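Local coordinates for protein activating signal cointegrator 1 complex subunit 2 (PDB 6YXQ) that binds polyubiquitin chains and recruits the helicase subunit ASCC3 and the demethylase ALKBH3 to sites of DNA damage, at residues B[285-290]-B[322-327]; B[293-298]-B[364-369]. All coordinates share one frame; numbering follows the deposited sequence.

How the interactions relate
Both interactions use helix 279-300, which lends residues 285-290 to interaction 1 and, about two turns later, residues 293-298 to interaction 2; their centres are about 10 Å apart. Interaction 1 packs this helix through apolar groups against helix 306-340, while interaction 2 ties it by charge to the start of helix 365-374. Glu288, on the first segment of interaction 1, joins the two: its OE2 is 3.3 Å from Phe367 N, a probable hydrogen bond at the start of that helix. Asp370 adds a second connection, since its OD2 takes a hydrogen bond with Tyr287 OH and a salt bridge from Arg366 NE.

Interaction 1: residues B[285-290]-B[322-327]; sequences SFYEAA and KLMEIF
Leu323 and the selenomethionine Met324 meet the rings of Phe286 and Tyr287 where helix 279-300 runs beside helix 306-340. The tight part is small and apolar. One methyl, Leu323 CD1, does double duty: it lies 4.1 Å from Phe286 CE2 and equally far from Tyr287 CD2, near the plane of each ring, so that both rings offer it an edge. Ala290 CB covers part of one Phe286 face, and Phe209 meets this phenylalanine edge-to-face. Next to Leu323, the chain of Met324 bends at chi2 and chi3 and carries its selenium to 3.5 Å from Tyr287 CE2. This is a Met-aromatic contact, with SE 4.2 Å from the ring centroid and 43° off the ring normal, an oblique approach. Tyr287 has CG anti to the backbone N (chi1 -162°), which sends the phenol across to the other helix; there the OH of this buried tyrosine is hydrogen-bonded to Arg320 NE and Asp370 OD2. A leucine in place of Tyr287 would probably take this ring away from the selenium and deprive Arg320 and Asp370 of the hydroxyl they share. By contrast, the side of helix 306-340 carrying Lys322 and the partly exposed Glu325 adds nothing to the contact with 285-290: Lys322 NZ instead forms a salt bridge with Glu325 OE1 at 2.9 Å, using the syn lone pair of that oxygen, and Lys322 also makes a cation-pi contact with Trp261. With axes 11.5 Å apart and running at 161°, the two segments belong to an antiparallel helical hairpin within an all-helical domain.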
loop_
_atom_site.group_PDB
_atom_site.type_symbol
_atom_site.label_atom_id
_atom_site.label_comp_id
_atom_site.label_asym_id
_atom_site.label_seq_id
_atom_site.Cartn_x
_atom_site.Cartn_y
_atom_site.Cartn_z
ATOM N N SER B 285 20.293 -13.823 18.558
ATOM C CA SER B 285 20.195 -15.244 18.867
ATOM C C SER B 285 19.333 -15.973 17.847
ATOM O O SER B 285 19.611 -17.132 17.514
ATOM C CB SER B 285 19.650 -15.441 20.274
ATOM O OG SER B 285 18.712 -14.435 20.564
ATOM N N PHE B 286 18.280 -15.319 17.341
ATOM C CA PHE B 286 17.518 -15.914 16.252
ATOM C C PHE B 286 18.402 -16.152 15.043
ATOM O O PHE B 286 18.300 -17.193 14.390
ATOM C CB PHE B 286 16.342 -15.022 15.863
ATOM C CG PHE B 286 15.661 -15.454 14.595
ATOM C CD1 PHE B 286 14.691 -16.442 14.618
ATOM C CD2 PHE B 286 16.001 -14.885 13.378
ATOM C CE1 PHE B 286 14.069 -16.851 13.455
ATOM C CE2 PHE B 286 15.383 -15.293 12.207
ATOM C CZ PHE B 286 14.417 -16.276 12.246
ATOM N N TYR B 287 19.247 -15.173 14.705
ATOM C CA TYR B 287 20.207 -15.338 13.621
ATOM C C TYR B 287 21.063 -16.573 13.852
ATOM O O TYR B 287 21.152 -17.454 12.988
ATOM C CB TYR B 287 21.071 -14.077 13.515
ATOM C CG TYR B 287 21.803 -13.916 12.202
ATOM C CD1 TYR B 287 23.048 -14.494 12.008
ATOM C CD2 TYR B 287 21.254 -13.183 11.164
ATOM C CE1 TYR B 287 23.721 -14.359 10.818
ATOM C CE2 TYR B 287 21.921 -13.041 9.965
ATOM C CZ TYR B 287 23.158 -13.633 9.796
ATOM O OH TYR B 287 23.846 -13.498 8.606
ATOM N N GLU B 288 21.651 -16.677 15.042
ATOM C CA GLU B 288 22.495 -17.825 15.359
ATOM C C GLU B 288 21.746 -19.146 15.213
ATOM O O GLU B 288 22.286 -20.118 14.678
ATOM C CB GLU B 288 23.043 -17.692 16.774
ATOM C CG GLU B 288 24.384 -17.032 16.820
ATOM C CD GLU B 288 25.504 -17.964 16.448
ATOM O OE1 GLU B 288 25.277 -19.190 16.435
ATOM O OE2 GLU B 288 26.617 -17.471 16.182
ATOM N N ALA B 289 20.509 -19.210 15.704
ATOM C CA ALA B 289 19.782 -20.476 15.671
ATOM C C ALA B 289 19.362 -20.825 14.251
ATOM O O ALA B 289 19.610 -21.936 13.765
ATOM C CB ALA B 289 18.561 -20.405 16.587
ATOM N N ALA B 290 18.758 -19.867 13.562
ATOM C CA ALA B 290 18.057 -20.127 12.319
ATOM C C ALA B 290 19.011 -20.191 11.133
ATOM O O ALA B 290 18.964 -21.147 10.349
ATOM C CB ALA B 290 17.003 -19.040 12.121
ATOM N N LYS B 322 18.918 -7.622 6.075
ATOM C CA LYS B 322 17.934 -6.733 6.687
ATOM C C LYS B 322 17.927 -6.865 8.206
ATOM O O LYS B 322 17.718 -5.876 8.918
ATOM C CB LYS B 322 16.542 -7.017 6.128
ATOM C CG LYS B 322 16.367 -6.639 4.674
ATOM C CD LYS B 322 16.787 -5.211 4.425
ATOM C CE LYS B 322 17.132 -4.988 2.966
ATOM N NZ LYS B 322 17.764 -3.660 2.758
ATOM N N LEU B 323 18.144 -8.078 8.724
ATOM C CA LEU B 323 18.215 -8.254 10.172
ATOM C C LEU B 323 19.367 -7.453 10.756
ATOM O O LEU B 323 19.207 -6.747 11.763
ATOM C CB LEU B 323 18.362 -9.736 10.525
ATOM C CG LEU B 323 17.104 -10.561 10.812
ATOM C CD1 LEU B 323 17.384 -12.050 10.659
ATOM C CD2 LEU B 323 16.598 -10.275 12.204
HETATM N N MSE B 324 20.537 -7.540 10.132
HETATM C CA MSE B 324 21.680 -6.795 10.657
HETATM C C MSE B 324 21.497 -5.284 10.532
HETATM O O MSE B 324 21.944 -4.515 11.392
HETATM C CB MSE B 324 22.968 -7.213 9.963
HETATM C CG MSE B 324 23.634 -8.392 10.620
HETATM SE SE MSE B 324 23.430 -9.950 9.541
HETATM C CE MSE B 324 24.925 -9.634 8.339
ATOM N N GLU B 325 20.839 -4.860 9.452
ATOM C CA GLU B 325 20.547 -3.440 9.298
ATOM C C GLU B 325 19.590 -2.959 10.383
ATOM O O GLU B 325 19.756 -1.859 10.922
ATOM C CB GLU B 325 19.991 -3.170 7.901
ATOM C CG GLU B 325 21.007 -3.467 6.808
ATOM C CD GLU B 325 20.492 -3.202 5.407
ATOM O OE1 GLU B 325 19.280 -3.394 5.165
ATOM O OE2 GLU B 325 21.310 -2.807 4.548
ATOM N N ILE B 326 18.593 -3.776 10.727
ATOM C CA ILE B 326 17.713 -3.448 11.847
ATOM C C ILE B 326 18.526 -3.290 13.127
ATOM O O ILE B 326 18.377 -2.305 13.872
ATOM C CB ILE B 326 16.624 -4.528 11.995
ATOM C CG1 ILE B 326 15.663 -4.478 10.812
ATOM C CG2 ILE B 326 15.856 -4.354 13.290
ATOM C CD1 ILE B 326 14.757 -5.673 10.718
ATOM N N PHE B 327 19.386 -4.280 13.406
ATOM C CA PHE B 327 20.243 -4.241 14.589
ATOM C C PHE B 327 21.018 -2.933 14.658
ATOM O O PHE B 327 21.029 -2.248 15.692
ATOM C CB PHE B 327 21.205 -5.431 14.573
ATOM C CG PHE B 327 22.034 -5.575 15.829
ATOM C CD1 PHE B 327 23.191 -4.823 16.014
ATOM C CD2 PHE B 327 21.675 -6.489 16.809
ATOM C CE1 PHE B 327 23.959 -4.963 17.160
ATOM C CE2 PHE B 327 22.444 -6.641 17.957
ATOM C CZ PHE B 327 23.584 -5.877 18.136
#

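Interaction 2: residues B[293-298]-B[364-369]; sequences EMESAI and EKRFLR
Glu295 and Arg366 form an interhelical salt bridge at the protein surface, linking the second half of helix 279-300 to the first turn of helix 365-374. The two side chains approach from opposite directions. Glu295 is extended beyond CG and brings its carboxylate to the end of the guanidinium that carries NH1 and NH2. The shorter of the two bonds across the contact runs from Arg366 NH2 to Glu295 OE1, 2.8 Å long and moderately bent, with an N-H...O angle of 140°. A second, weak one joins Arg366 NH1 to Glu295 OE2 at 3.5 Å. The pairing is thus forked but uneven: OE1 lies almost in the guanidinium plane, yet NH2 comes from above the carboxylate plane, and the two flat groups are turned 50° apart. The bridge fastens a long helix to a short one in the helical N-terminal part of ASCC2, which binds ASCC3; on the same helix as Glu295, Ile298 packs on Leu186 of the neighbouring ASCC3 chain. Arg366 reaches across with CG anti to its own N and a bend at chi2 (59°), its side chain resting on Ile291. The stronger hold on this arginine is the salt bridge of its NE with Asp370 OD2, one turn further along, so the arginine is shared between two acids, which probably limits how its guanidinium can turn. Arg366 CD also lies 3.5 Å above one face of the Arg369 guanidinium, toward its rim. On the glutamate side, Glu295 packs on Trp313 of helix 306-340, and its OE1 has a long, weak ion pair with Arg320 NH1.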
loop_
_atom_site.group_PDB
_atom_site.type_symbol
_atom_site.label_atom_id
_atom_site.label_comp_id
_atom_site.label_asym_id
_atom_site.label_seq_id
_atom_site.Cartn_x
_atom_site.Cartn_y
_atom_site.Cartn_z
ATOM N N GLU B 293 21.404 -23.510 9.975
ATOM C CA GLU B 293 20.690 -24.715 9.565
ATOM C C GLU B 293 20.014 -24.521 8.212
ATOM O O GLU B 293 20.094 -25.393 7.337
ATOM C CB GLU B 293 19.671 -25.110 10.638
ATOM C CG GLU B 293 18.895 -26.381 10.345
ATOM C CD GLU B 293 19.789 -27.602 10.253
ATOM O OE1 GLU B 293 20.746 -27.702 11.053
ATOM O OE2 GLU B 293 19.536 -28.457 9.375
HETATM N N MSE B 294 19.366 -23.378 8.015
HETATM C CA MSE B 294 18.668 -23.092 6.769
HETATM C C MSE B 294 19.635 -22.906 5.607
HETATM O O MSE B 294 19.362 -23.336 4.484
HETATM C CB MSE B 294 17.800 -21.846 6.917
HETATM C CG MSE B 294 16.948 -21.789 8.171
HETATM SE SE MSE B 294 15.449 -20.610 7.791
HETATM C CE MSE B 294 15.437 -19.381 9.239
ATOM N N GLU B 295 20.766 -22.254 5.882
ATOM C CA GLU B 295 21.830 -22.172 4.885
ATOM C C GLU B 295 22.243 -23.562 4.416
ATOM O O GLU B 295 22.247 -23.850 3.209
ATOM C CB GLU B 295 23.031 -21.427 5.463
ATOM C CG GLU B 295 23.167 -19.987 5.004
ATOM C CD GLU B 295 24.546 -19.424 5.301
ATOM O OE1 GLU B 295 24.763 -18.214 5.072
ATOM O OE2 GLU B 295 25.414 -20.199 5.761
ATOM N N SER B 296 22.586 -24.443 5.363
ATOM C CA SER B 296 23.050 -25.775 4.986
ATOM C C SER B 296 21.967 -26.555 4.257
ATOM O O SER B 296 22.254 -27.273 3.293
ATOM C CB SER B 296 23.523 -26.550 6.215
ATOM O OG SER B 296 23.919 -27.864 5.843
ATOM N N ALA B 297 20.714 -26.420 4.693
ATOM C CA ALA B 297 19.639 -27.174 4.060
ATOM C C ALA B 297 19.409 -26.716 2.627
ATOM O O ALA B 297 19.253 -27.549 1.720
ATOM C CB ALA B 297 18.358 -27.045 4.877
ATOM N N ILE B 298 19.376 -25.398 2.406
ATOM C CA ILE B 298 19.198 -24.869 1.056
ATOM C C ILE B 298 20.332 -25.339 0.156
ATOM O O ILE B 298 20.111 -25.803 -0.974
ATOM C CB ILE B 298 19.105 -23.332 1.097
ATOM C CG1 ILE B 298 17.761 -22.892 1.676
ATOM C CG2 ILE B 298 19.281 -22.750 -0.281
ATOM C CD1 ILE B 298 17.550 -21.405 1.627
ATOM N N GLU B 364 27.417 -15.399 20.382
ATOM C CA GLU B 364 26.759 -15.597 19.089
ATOM C C GLU B 364 27.750 -15.360 17.948
ATOM O O GLU B 364 27.651 -14.401 17.180
ATOM C CB GLU B 364 25.551 -14.679 18.970
ATOM C CG GLU B 364 24.778 -14.496 20.258
ATOM C CD GLU B 364 24.124 -15.772 20.736
ATOM O OE1 GLU B 364 23.971 -16.706 19.926
ATOM O OE2 GLU B 364 23.766 -15.843 21.929
ATOM N N LYS B 365 28.696 -16.300 17.822
ATOM C CA LYS B 365 29.887 -16.050 17.009
ATOM C C LYS B 365 29.554 -15.906 15.526
ATOM O O LYS B 365 30.137 -15.060 14.838
ATOM C CB LYS B 365 30.912 -17.159 17.228
ATOM C CG LYS B 365 31.456 -17.243 18.650
ATOM C CD LYS B 365 32.220 -18.549 18.877
ATOM C CE LYS B 365 33.559 -18.566 18.134
ATOM N NZ LYS B 365 34.327 -19.820 18.373
ATOM N N ARG B 366 28.622 -16.711 15.013
ATOM C CA ARG B 366 28.261 -16.604 13.601
ATOM C C ARG B 366 27.581 -15.273 13.311
ATOM O O ARG B 366 27.893 -14.602 12.320
ATOM C CB ARG B 366 27.357 -17.767 13.192
ATOM C CG ARG B 366 26.651 -17.565 11.857
ATOM C CD ARG B 366 27.640 -17.375 10.721
ATOM N NE ARG B 366 26.971 -17.006 9.482
ATOM C CZ ARG B 366 26.634 -17.875 8.535
ATOM N NH1 ARG B 366 26.913 -19.165 8.692
ATOM N NH2 ARG B 366 26.022 -17.458 7.432
ATOM N N PHE B 367 26.631 -14.879 14.156
ATOM C CA PHE B 367 26.029 -13.566 13.988
ATOM C C PHE B 367 27.063 -12.466 14.166
ATOM O O PHE B 367 27.048 -11.471 13.437
ATOM C CB PHE B 367 24.887 -13.370 14.976
ATOM C CG PHE B 367 24.496 -11.937 15.150
ATOM C CD1 PHE B 367 23.691 -11.312 14.216
ATOM C CD2 PHE B 367 24.954 -11.205 16.233
ATOM C CE1 PHE B 367 23.335 -9.987 14.364
ATOM C CE2 PHE B 367 24.602 -9.880 16.385
ATOM C CZ PHE B 367 23.792 -9.271 15.449
ATOM N N LEU B 368 27.960 -12.616 15.144
ATOM C CA LEU B 368 28.963 -11.586 15.374
ATOM C C LEU B 368 29.841 -11.403 14.147
ATOM O O LEU B 368 30.115 -10.274 13.729
ATOM C CB LEU B 368 29.816 -11.935 16.592
ATOM C CG LEU B 368 29.767 -10.936 17.749
ATOM C CD1 LEU B 368 30.800 -11.313 18.795
ATOM C CD2 LEU B 368 29.976 -9.508 17.263
ATOM N N ARG B 369 30.281 -12.510 13.553
ATOM C CA ARG B 369 31.173 -12.449 12.400
ATOM C C ARG B 369 30.525 -11.698 11.242
ATOM O O ARG B 369 31.101 -10.747 10.702
ATOM C CB ARG B 369 31.560 -13.875 12.003
ATOM C CG ARG B 369 32.333 -14.027 10.712
ATOM C CD ARG B 369 32.179 -15.447 10.161
ATOM N NE ARG B 369 31.933 -16.444 11.204
ATOM C CZ ARG B 369 31.420 -17.649 10.979
ATOM N NH1 ARG B 369 31.092 -18.010 9.743
ATOM N NH2 ARG B 369 31.230 -18.491 11.988
#